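Local coordinates for protein trans-4-hydroxy-L-proline dehydratase (Clostridioides difficile 70-100-2010, PDB 6VXC) that uses a glycyl radical to dehydrate trans-4-hydroxy-L-proline to (S)-1-pyrroline-5-carboxylate in the anaerobic breakdown of hydroxyproline, at residues 272-275 with 276-280; 281-284 with 285-289. One frame throughout, in Å; residues are numbered along the deposited sequence.

Contact 1 (272-275 with 276-280)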
loop_
_atom_site.group_PDB
_atom_site.type_symbol
_atom_site.label_atom_id
_atom_site.label_comp_id
_atom_site.label_asym_id
_atom_site.label_seq_id
_atom_site.Cartn_x
_atom_site.Cartn_y
_atom_site.Cartn_z
ATOM N N LYS A 272 8.155 27.658 -5.640
ATOM C CA LYS A 272 6.799 27.174 -5.442
ATOM C C LYS A 272 6.036 27.241 -6.765
ATOM O O LYS A 272 6.294 28.112 -7.602
ATOM C CB LYS A 272 6.062 27.984 -4.371
ATOM C CG LYS A 272 5.548 29.358 -4.788
ATOM C CD LYS A 272 4.615 29.945 -3.720
ATOM C CE LYS A 272 4.275 31.419 -3.971
ATOM N NZ LYS A 272 5.366 32.347 -3.566
ATOM N N PRO A 273 5.126 26.301 -7.001
ATOM C CA PRO A 273 4.345 26.335 -8.246
ATOM C C PRO A 273 3.435 27.554 -8.281
ATOM O O PRO A 273 2.888 27.969 -7.262
ATOM C CB PRO A 273 3.540 25.028 -8.196
ATOM C CG PRO A 273 3.427 24.728 -6.741
ATOM C CD PRO A 273 4.733 25.184 -6.124
ATOM N N GLU A 274 3.302 28.145 -9.469
ATOM C CA GLU A 274 2.423 29.289 -9.668
ATOM C C GLU A 274 1.158 28.952 -10.450
ATOM O O GLU A 274 0.187 29.702 -10.370
ATOM C CB GLU A 274 3.169 30.406 -10.415
ATOM C CG GLU A 274 4.426 30.899 -9.712
ATOM C CD GLU A 274 4.136 31.677 -8.442
ATOM O OE1 GLU A 274 2.973 32.096 -8.252
ATOM O OE2 GLU A 274 5.065 31.856 -7.621
ATOM N N THR A 275 1.154 27.854 -11.198
ATOM C CA THR A 275 0.031 27.462 -12.036
ATOM C C THR A 275 -0.337 26.005 -11.758
ATOM O O THR A 275 0.445 25.244 -11.188
ATOM C CB THR A 275 0.362 27.635 -13.520
ATOM O OG1 THR A 275 1.327 26.650 -13.899
ATOM C CG2 THR A 275 0.949 29.053 -13.804
ATOM N N TYR A 276 -1.550 25.633 -12.185
ATOM C CA TYR A 276 -2.032 24.259 -12.074
ATOM C C TYR A 276 -1.075 23.283 -12.747
ATOM O O TYR A 276 -0.768 22.216 -12.201
ATOM C CB TYR A 276 -3.430 24.196 -12.692
ATOM C CG TYR A 276 -4.149 22.869 -12.823
ATOM C CD1 TYR A 276 -3.873 22.012 -13.874
ATOM C CD2 TYR A 276 -5.188 22.531 -11.950
ATOM C CE1 TYR A 276 -4.561 20.842 -14.028
ATOM C CE2 TYR A 276 -5.891 21.359 -12.100
ATOM C CZ TYR A 276 -5.573 20.518 -13.150
ATOM O OH TYR A 276 -6.246 19.349 -13.341
ATOM N N HIS A 277 -0.628 23.623 -13.953
ATOM C CA HIS A 277 0.376 22.828 -14.652
ATOM C C HIS A 277 1.639 22.677 -13.800
ATOM O O HIS A 277 2.171 21.577 -13.643
ATOM C CB HIS A 277 0.704 23.518 -15.977
ATOM C CG HIS A 277 1.500 22.696 -16.932
ATOM N ND1 HIS A 277 2.455 21.790 -16.533
ATOM C CD2 HIS A 277 1.528 22.695 -18.282
ATOM C CE1 HIS A 277 3.007 21.233 -17.597
ATOM N NE2 HIS A 277 2.467 21.775 -18.674
ATOM N N GLN A 278 2.132 23.786 -13.246
ATOM C CA GLN A 278 3.347 23.725 -12.433
ATOM C C GLN A 278 3.126 22.927 -11.158
ATOM O O GLN A 278 4.055 22.271 -10.683
ATOM C CB GLN A 278 3.839 25.131 -12.087
ATOM C CG GLN A 278 4.433 25.838 -13.279
ATOM C CD GLN A 278 4.560 27.332 -13.089
ATOM O OE1 GLN A 278 4.464 27.849 -11.975
ATOM N NE2 GLN A 278 4.782 28.033 -14.179
ATOM N N ALA A 279 1.920 23.000 -10.584
ATOM C CA ALA A 279 1.617 22.235 -9.379
ATOM C C ALA A 279 1.712 20.738 -9.640
ATOM O O ALA A 279 2.233 19.986 -8.809
ATOM C CB ALA A 279 0.242 22.610 -8.836
ATOM N N ILE A 280 1.222 20.289 -10.795
ATOM C CA ILE A 280 1.299 18.870 -11.122
ATOM C C ILE A 280 2.741 18.455 -11.377
ATOM O O ILE A 280 3.182 17.391 -10.927
ATOM C CB ILE A 280 0.375 18.537 -12.311
ATOM C CG1 ILE A 280 -1.102 18.674 -11.902
ATOM C CG2 ILE A 280 0.712 17.160 -12.886
ATOM C CD1 ILE A 280 -2.060 18.542 -13.051
#

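Contact 2 (281-284 with 285-289)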
loop_
_atom_site.group_PDB
_atom_site.type_symbol
_atom_site.label_atom_id
_atom_site.label_comp_id
_atom_site.label_asym_id
_atom_site.label_seq_id
_atom_site.Cartn_x
_atom_site.Cartn_y
_atom_site.Cartn_z
ATOM N N GLN A 281 3.499 19.279 -12.105
ATOM C CA GLN A 281 4.892 18.942 -12.368
ATOM C C GLN A 281 5.719 18.953 -11.086
ATOM O O GLN A 281 6.594 18.101 -10.908
ATOM C CB GLN A 281 5.484 19.903 -13.406
ATOM C CG GLN A 281 6.958 19.635 -13.774
ATOM C CD GLN A 281 7.172 18.310 -14.509
ATOM O OE1 GLN A 281 6.860 18.197 -15.684
ATOM N NE2 GLN A 281 7.734 17.314 -13.820
ATOM N N MET A 282 5.448 19.894 -10.180
ATOM C CA MET A 282 6.125 19.885 -8.880
ATOM C C MET A 282 5.841 18.581 -8.133
ATOM O O MET A 282 6.765 17.921 -7.644
ATOM C CB MET A 282 5.699 21.101 -8.041
ATOM C CG MET A 282 6.102 21.064 -6.551
ATOM S SD MET A 282 7.892 21.235 -6.247
ATOM C CE MET A 282 7.982 22.989 -5.942
ATOM N N TYR A 283 4.570 18.177 -8.053
ATOM C CA TYR A 283 4.275 16.920 -7.382
ATOM C C TYR A 283 5.051 15.776 -8.019
ATOM O O TYR A 283 5.649 14.957 -7.311
ATOM C CB TYR A 283 2.777 16.581 -7.382
ATOM C CG TYR A 283 2.677 15.145 -6.922
ATOM C CD1 TYR A 283 2.789 14.824 -5.577
ATOM C CD2 TYR A 283 2.654 14.106 -7.840
ATOM C CE1 TYR A 283 2.791 13.519 -5.158
ATOM C CE2 TYR A 283 2.666 12.789 -7.425
ATOM C CZ TYR A 283 2.745 12.509 -6.085
ATOM O OH TYR A 283 2.757 11.215 -5.671
ATOM N N TRP A 284 5.052 15.697 -9.359
ATOM C CA TRP A 284 5.653 14.537 -10.008
ATOM C C TRP A 284 7.166 14.493 -9.812
ATOM O O TRP A 284 7.740 13.408 -9.671
ATOM C CB TRP A 284 5.301 14.484 -11.500
ATOM C CG TRP A 284 5.754 13.165 -12.054
ATOM C CD1 TRP A 284 6.731 12.950 -12.978
ATOM C CD2 TRP A 284 5.290 11.866 -11.649
ATOM N NE1 TRP A 284 6.892 11.606 -13.190
ATOM C CE2 TRP A 284 6.016 10.915 -12.392
ATOM C CE3 TRP A 284 4.319 11.420 -10.746
ATOM C CZ2 TRP A 284 5.818 9.545 -12.248
ATOM C CZ3 TRP A 284 4.114 10.051 -10.608
ATOM C CH2 TRP A 284 4.865 9.132 -11.356
ATOM N N PHE A 285 7.834 15.654 -9.824
ATOM C CA PHE A 285 9.266 15.688 -9.529
ATOM C C PHE A 285 9.543 15.184 -8.116
ATOM O O PHE A 285 10.477 14.403 -7.890
ATOM C CB PHE A 285 9.810 17.110 -9.703
ATOM C CG PHE A 285 10.179 17.468 -11.124
ATOM C CD1 PHE A 285 10.607 16.492 -12.023
ATOM C CD2 PHE A 285 10.129 18.793 -11.552
ATOM C CE1 PHE A 285 10.957 16.827 -13.335
ATOM C CE2 PHE A 285 10.481 19.143 -12.866
ATOM C CZ PHE A 285 10.898 18.160 -13.758
ATOM N N VAL A 286 8.756 15.647 -7.147
ATOM C CA VAL A 286 8.890 15.165 -5.775
ATOM C C VAL A 286 8.659 13.657 -5.728
ATOM O O VAL A 286 9.375 12.929 -5.039
ATOM C CB VAL A 286 7.922 15.915 -4.838
ATOM C CG1 VAL A 286 7.940 15.297 -3.443
ATOM C CG2 VAL A 286 8.232 17.407 -4.777
ATOM N N HIS A 287 7.661 13.170 -6.463
ATOM C CA HIS A 287 7.401 11.732 -6.531
ATOM C C HIS A 287 8.619 10.969 -7.058
ATOM O O HIS A 287 9.088 10.018 -6.427
ATOM C CB HIS A 287 6.171 11.485 -7.417
ATOM C CG HIS A 287 5.763 10.052 -7.530
ATOM N ND1 HIS A 287 4.579 9.572 -7.013
ATOM C CD2 HIS A 287 6.349 9.002 -8.155
ATOM C CE1 HIS A 287 4.474 8.283 -7.276
ATOM N NE2 HIS A 287 5.529 7.912 -7.977
ATOM N N ILE A 288 9.172 11.404 -8.193
ATOM C CA ILE A 288 10.378 10.780 -8.728
ATOM C C ILE A 288 11.492 10.827 -7.693
ATOM O O ILE A 288 12.257 9.871 -7.533
ATOM C CB ILE A 288 10.811 11.472 -10.036
ATOM C CG1 ILE A 288 9.762 11.241 -11.127
ATOM C CG2 ILE A 288 12.179 10.965 -10.500
ATOM C CD1 ILE A 288 9.589 9.790 -11.459
ATOM N N GLY A 289 11.612 11.945 -6.996
ATOM C CA GLY A 289 12.637 12.107 -5.994
ATOM C C GLY A 289 12.546 11.119 -4.849
ATOM O O GLY A 289 13.520 10.404 -4.576
#

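Contact 1 (272-275 with 276-280)
Thr275 and Gln278 pass each other at the first turn of helix 276-293, each side chain reaching a backbone N-H on the other's side of the cap. The hydroxyl of Thr275 sits between its backbone N and carbonyl carbon (chi1 70°), a position that turns OG1 toward the helix, where it accepts a bond from Gln278 N at 3.0 Å. In return Gln278 crosses the threonine at a slant: CG passes 3.3 Å from Thr275 OG1, and the methyl CG2 of Thr275 lies near the amide group. With CG anti to its carbonyl carbon and the chain extended beyond it, the glutamine carries its amide back over the loop. There OE1 takes the N-H of Glu274 at 2.8 Å, the donor tilted 18° out of the carbonyl plane. A weak bond to OE1 from Thr275 N completes a capping box with Thr275 as N-cap, the stronger bond being to the residue before it. Such a box is a textbook solution for the amides of a first helical turn, which have no preceding turn to bond to. Tyr276 N, another of those amides, is bound by Asp316 of helix 305-318. The carbonyl of Thr275 opens the regular helical ladder by accepting from Ala279 N at 2.8 Å. On the loop side, Glu274 shares only its near end with the glutamine: CB lies 3.3 Å from Gln278 OE1, while its carboxylate is turned 85° from the amide plane and leads away from the helix. Beside the capping box Pro273 CB makes an apolar contact with Ala279 CB at 4.1 Å; its closest approach to the backbone is to Ala279 N, 3.5 Å away. Tyr276 points from the cap into neighbouring helices, its OH bonded to Ala327 O.

Contact 2 (281-284 with 285-289)
His287 meets Trp284 with a ring face and Tyr283 with a ring edge, nearly one and one turn behind it on helix 276-293, and the atoms of its side chain divide between the two rings and the backbone. CB rises beside the backbone, 3.4 Å from Trp284 O, and also touches the tyrosine ring at CE2. With CG anti to the backbone N (chi1 -178°), the imidazole is carried back along the helix and against the face of the indole's six-membered ring. CG and CD2 both lie 3.5 Å from Trp284 CZ3, which sits over the centre of the imidazole, and NE2 reaches CH2. The three residues make an aromatic cluster whose tryptophan-histidine pair is an offset stack, planes 18° apart. At the imidazole edge, in its plane, ND1 shares a nearly straight hydrogen bond of 2.8 Å with Tyr283 OH, which fixes the rotation of the ring. CE1 lies 3.8 Å from both Tyr283 OH and Trp284 CZ3. Phe338 of helix 324-339 meets both the indole and the imidazole. Ile288 lays CG1 over the five-membered ring of Trp284, 4.0 Å from its centroid. One turn earlier, Gln281 holds NE2 above the centre of the Phe285 ring, 3.3 Å from CZ, while that same nitrogen is hydrogen-bonded to Val90 O.

Overall arrangement
Contacts 1 and 2 follow one another along helix 276-293, the first at its N-terminal end and the second in its middle, with centres about 11 Å apart. Contact 1 is partly buried, farther from the chain's centre, and relies on polar side chains that serve backbone amides at the helix start. Contact 2 is wholly buried; there the helix ladder meets the backbone's needs, and the side chains stack, bond one another and reach loop carbonyls at Val90 and Gly91. Helices 252-267 and 324-339 flank both, whereas helix 186-189 packs on contact 2. The two meet where Pro273 CD touches Met282 CE at 3.9 Å. Both lie away from the glycyl-radical site and the probable catalytic cysteine and glutamate.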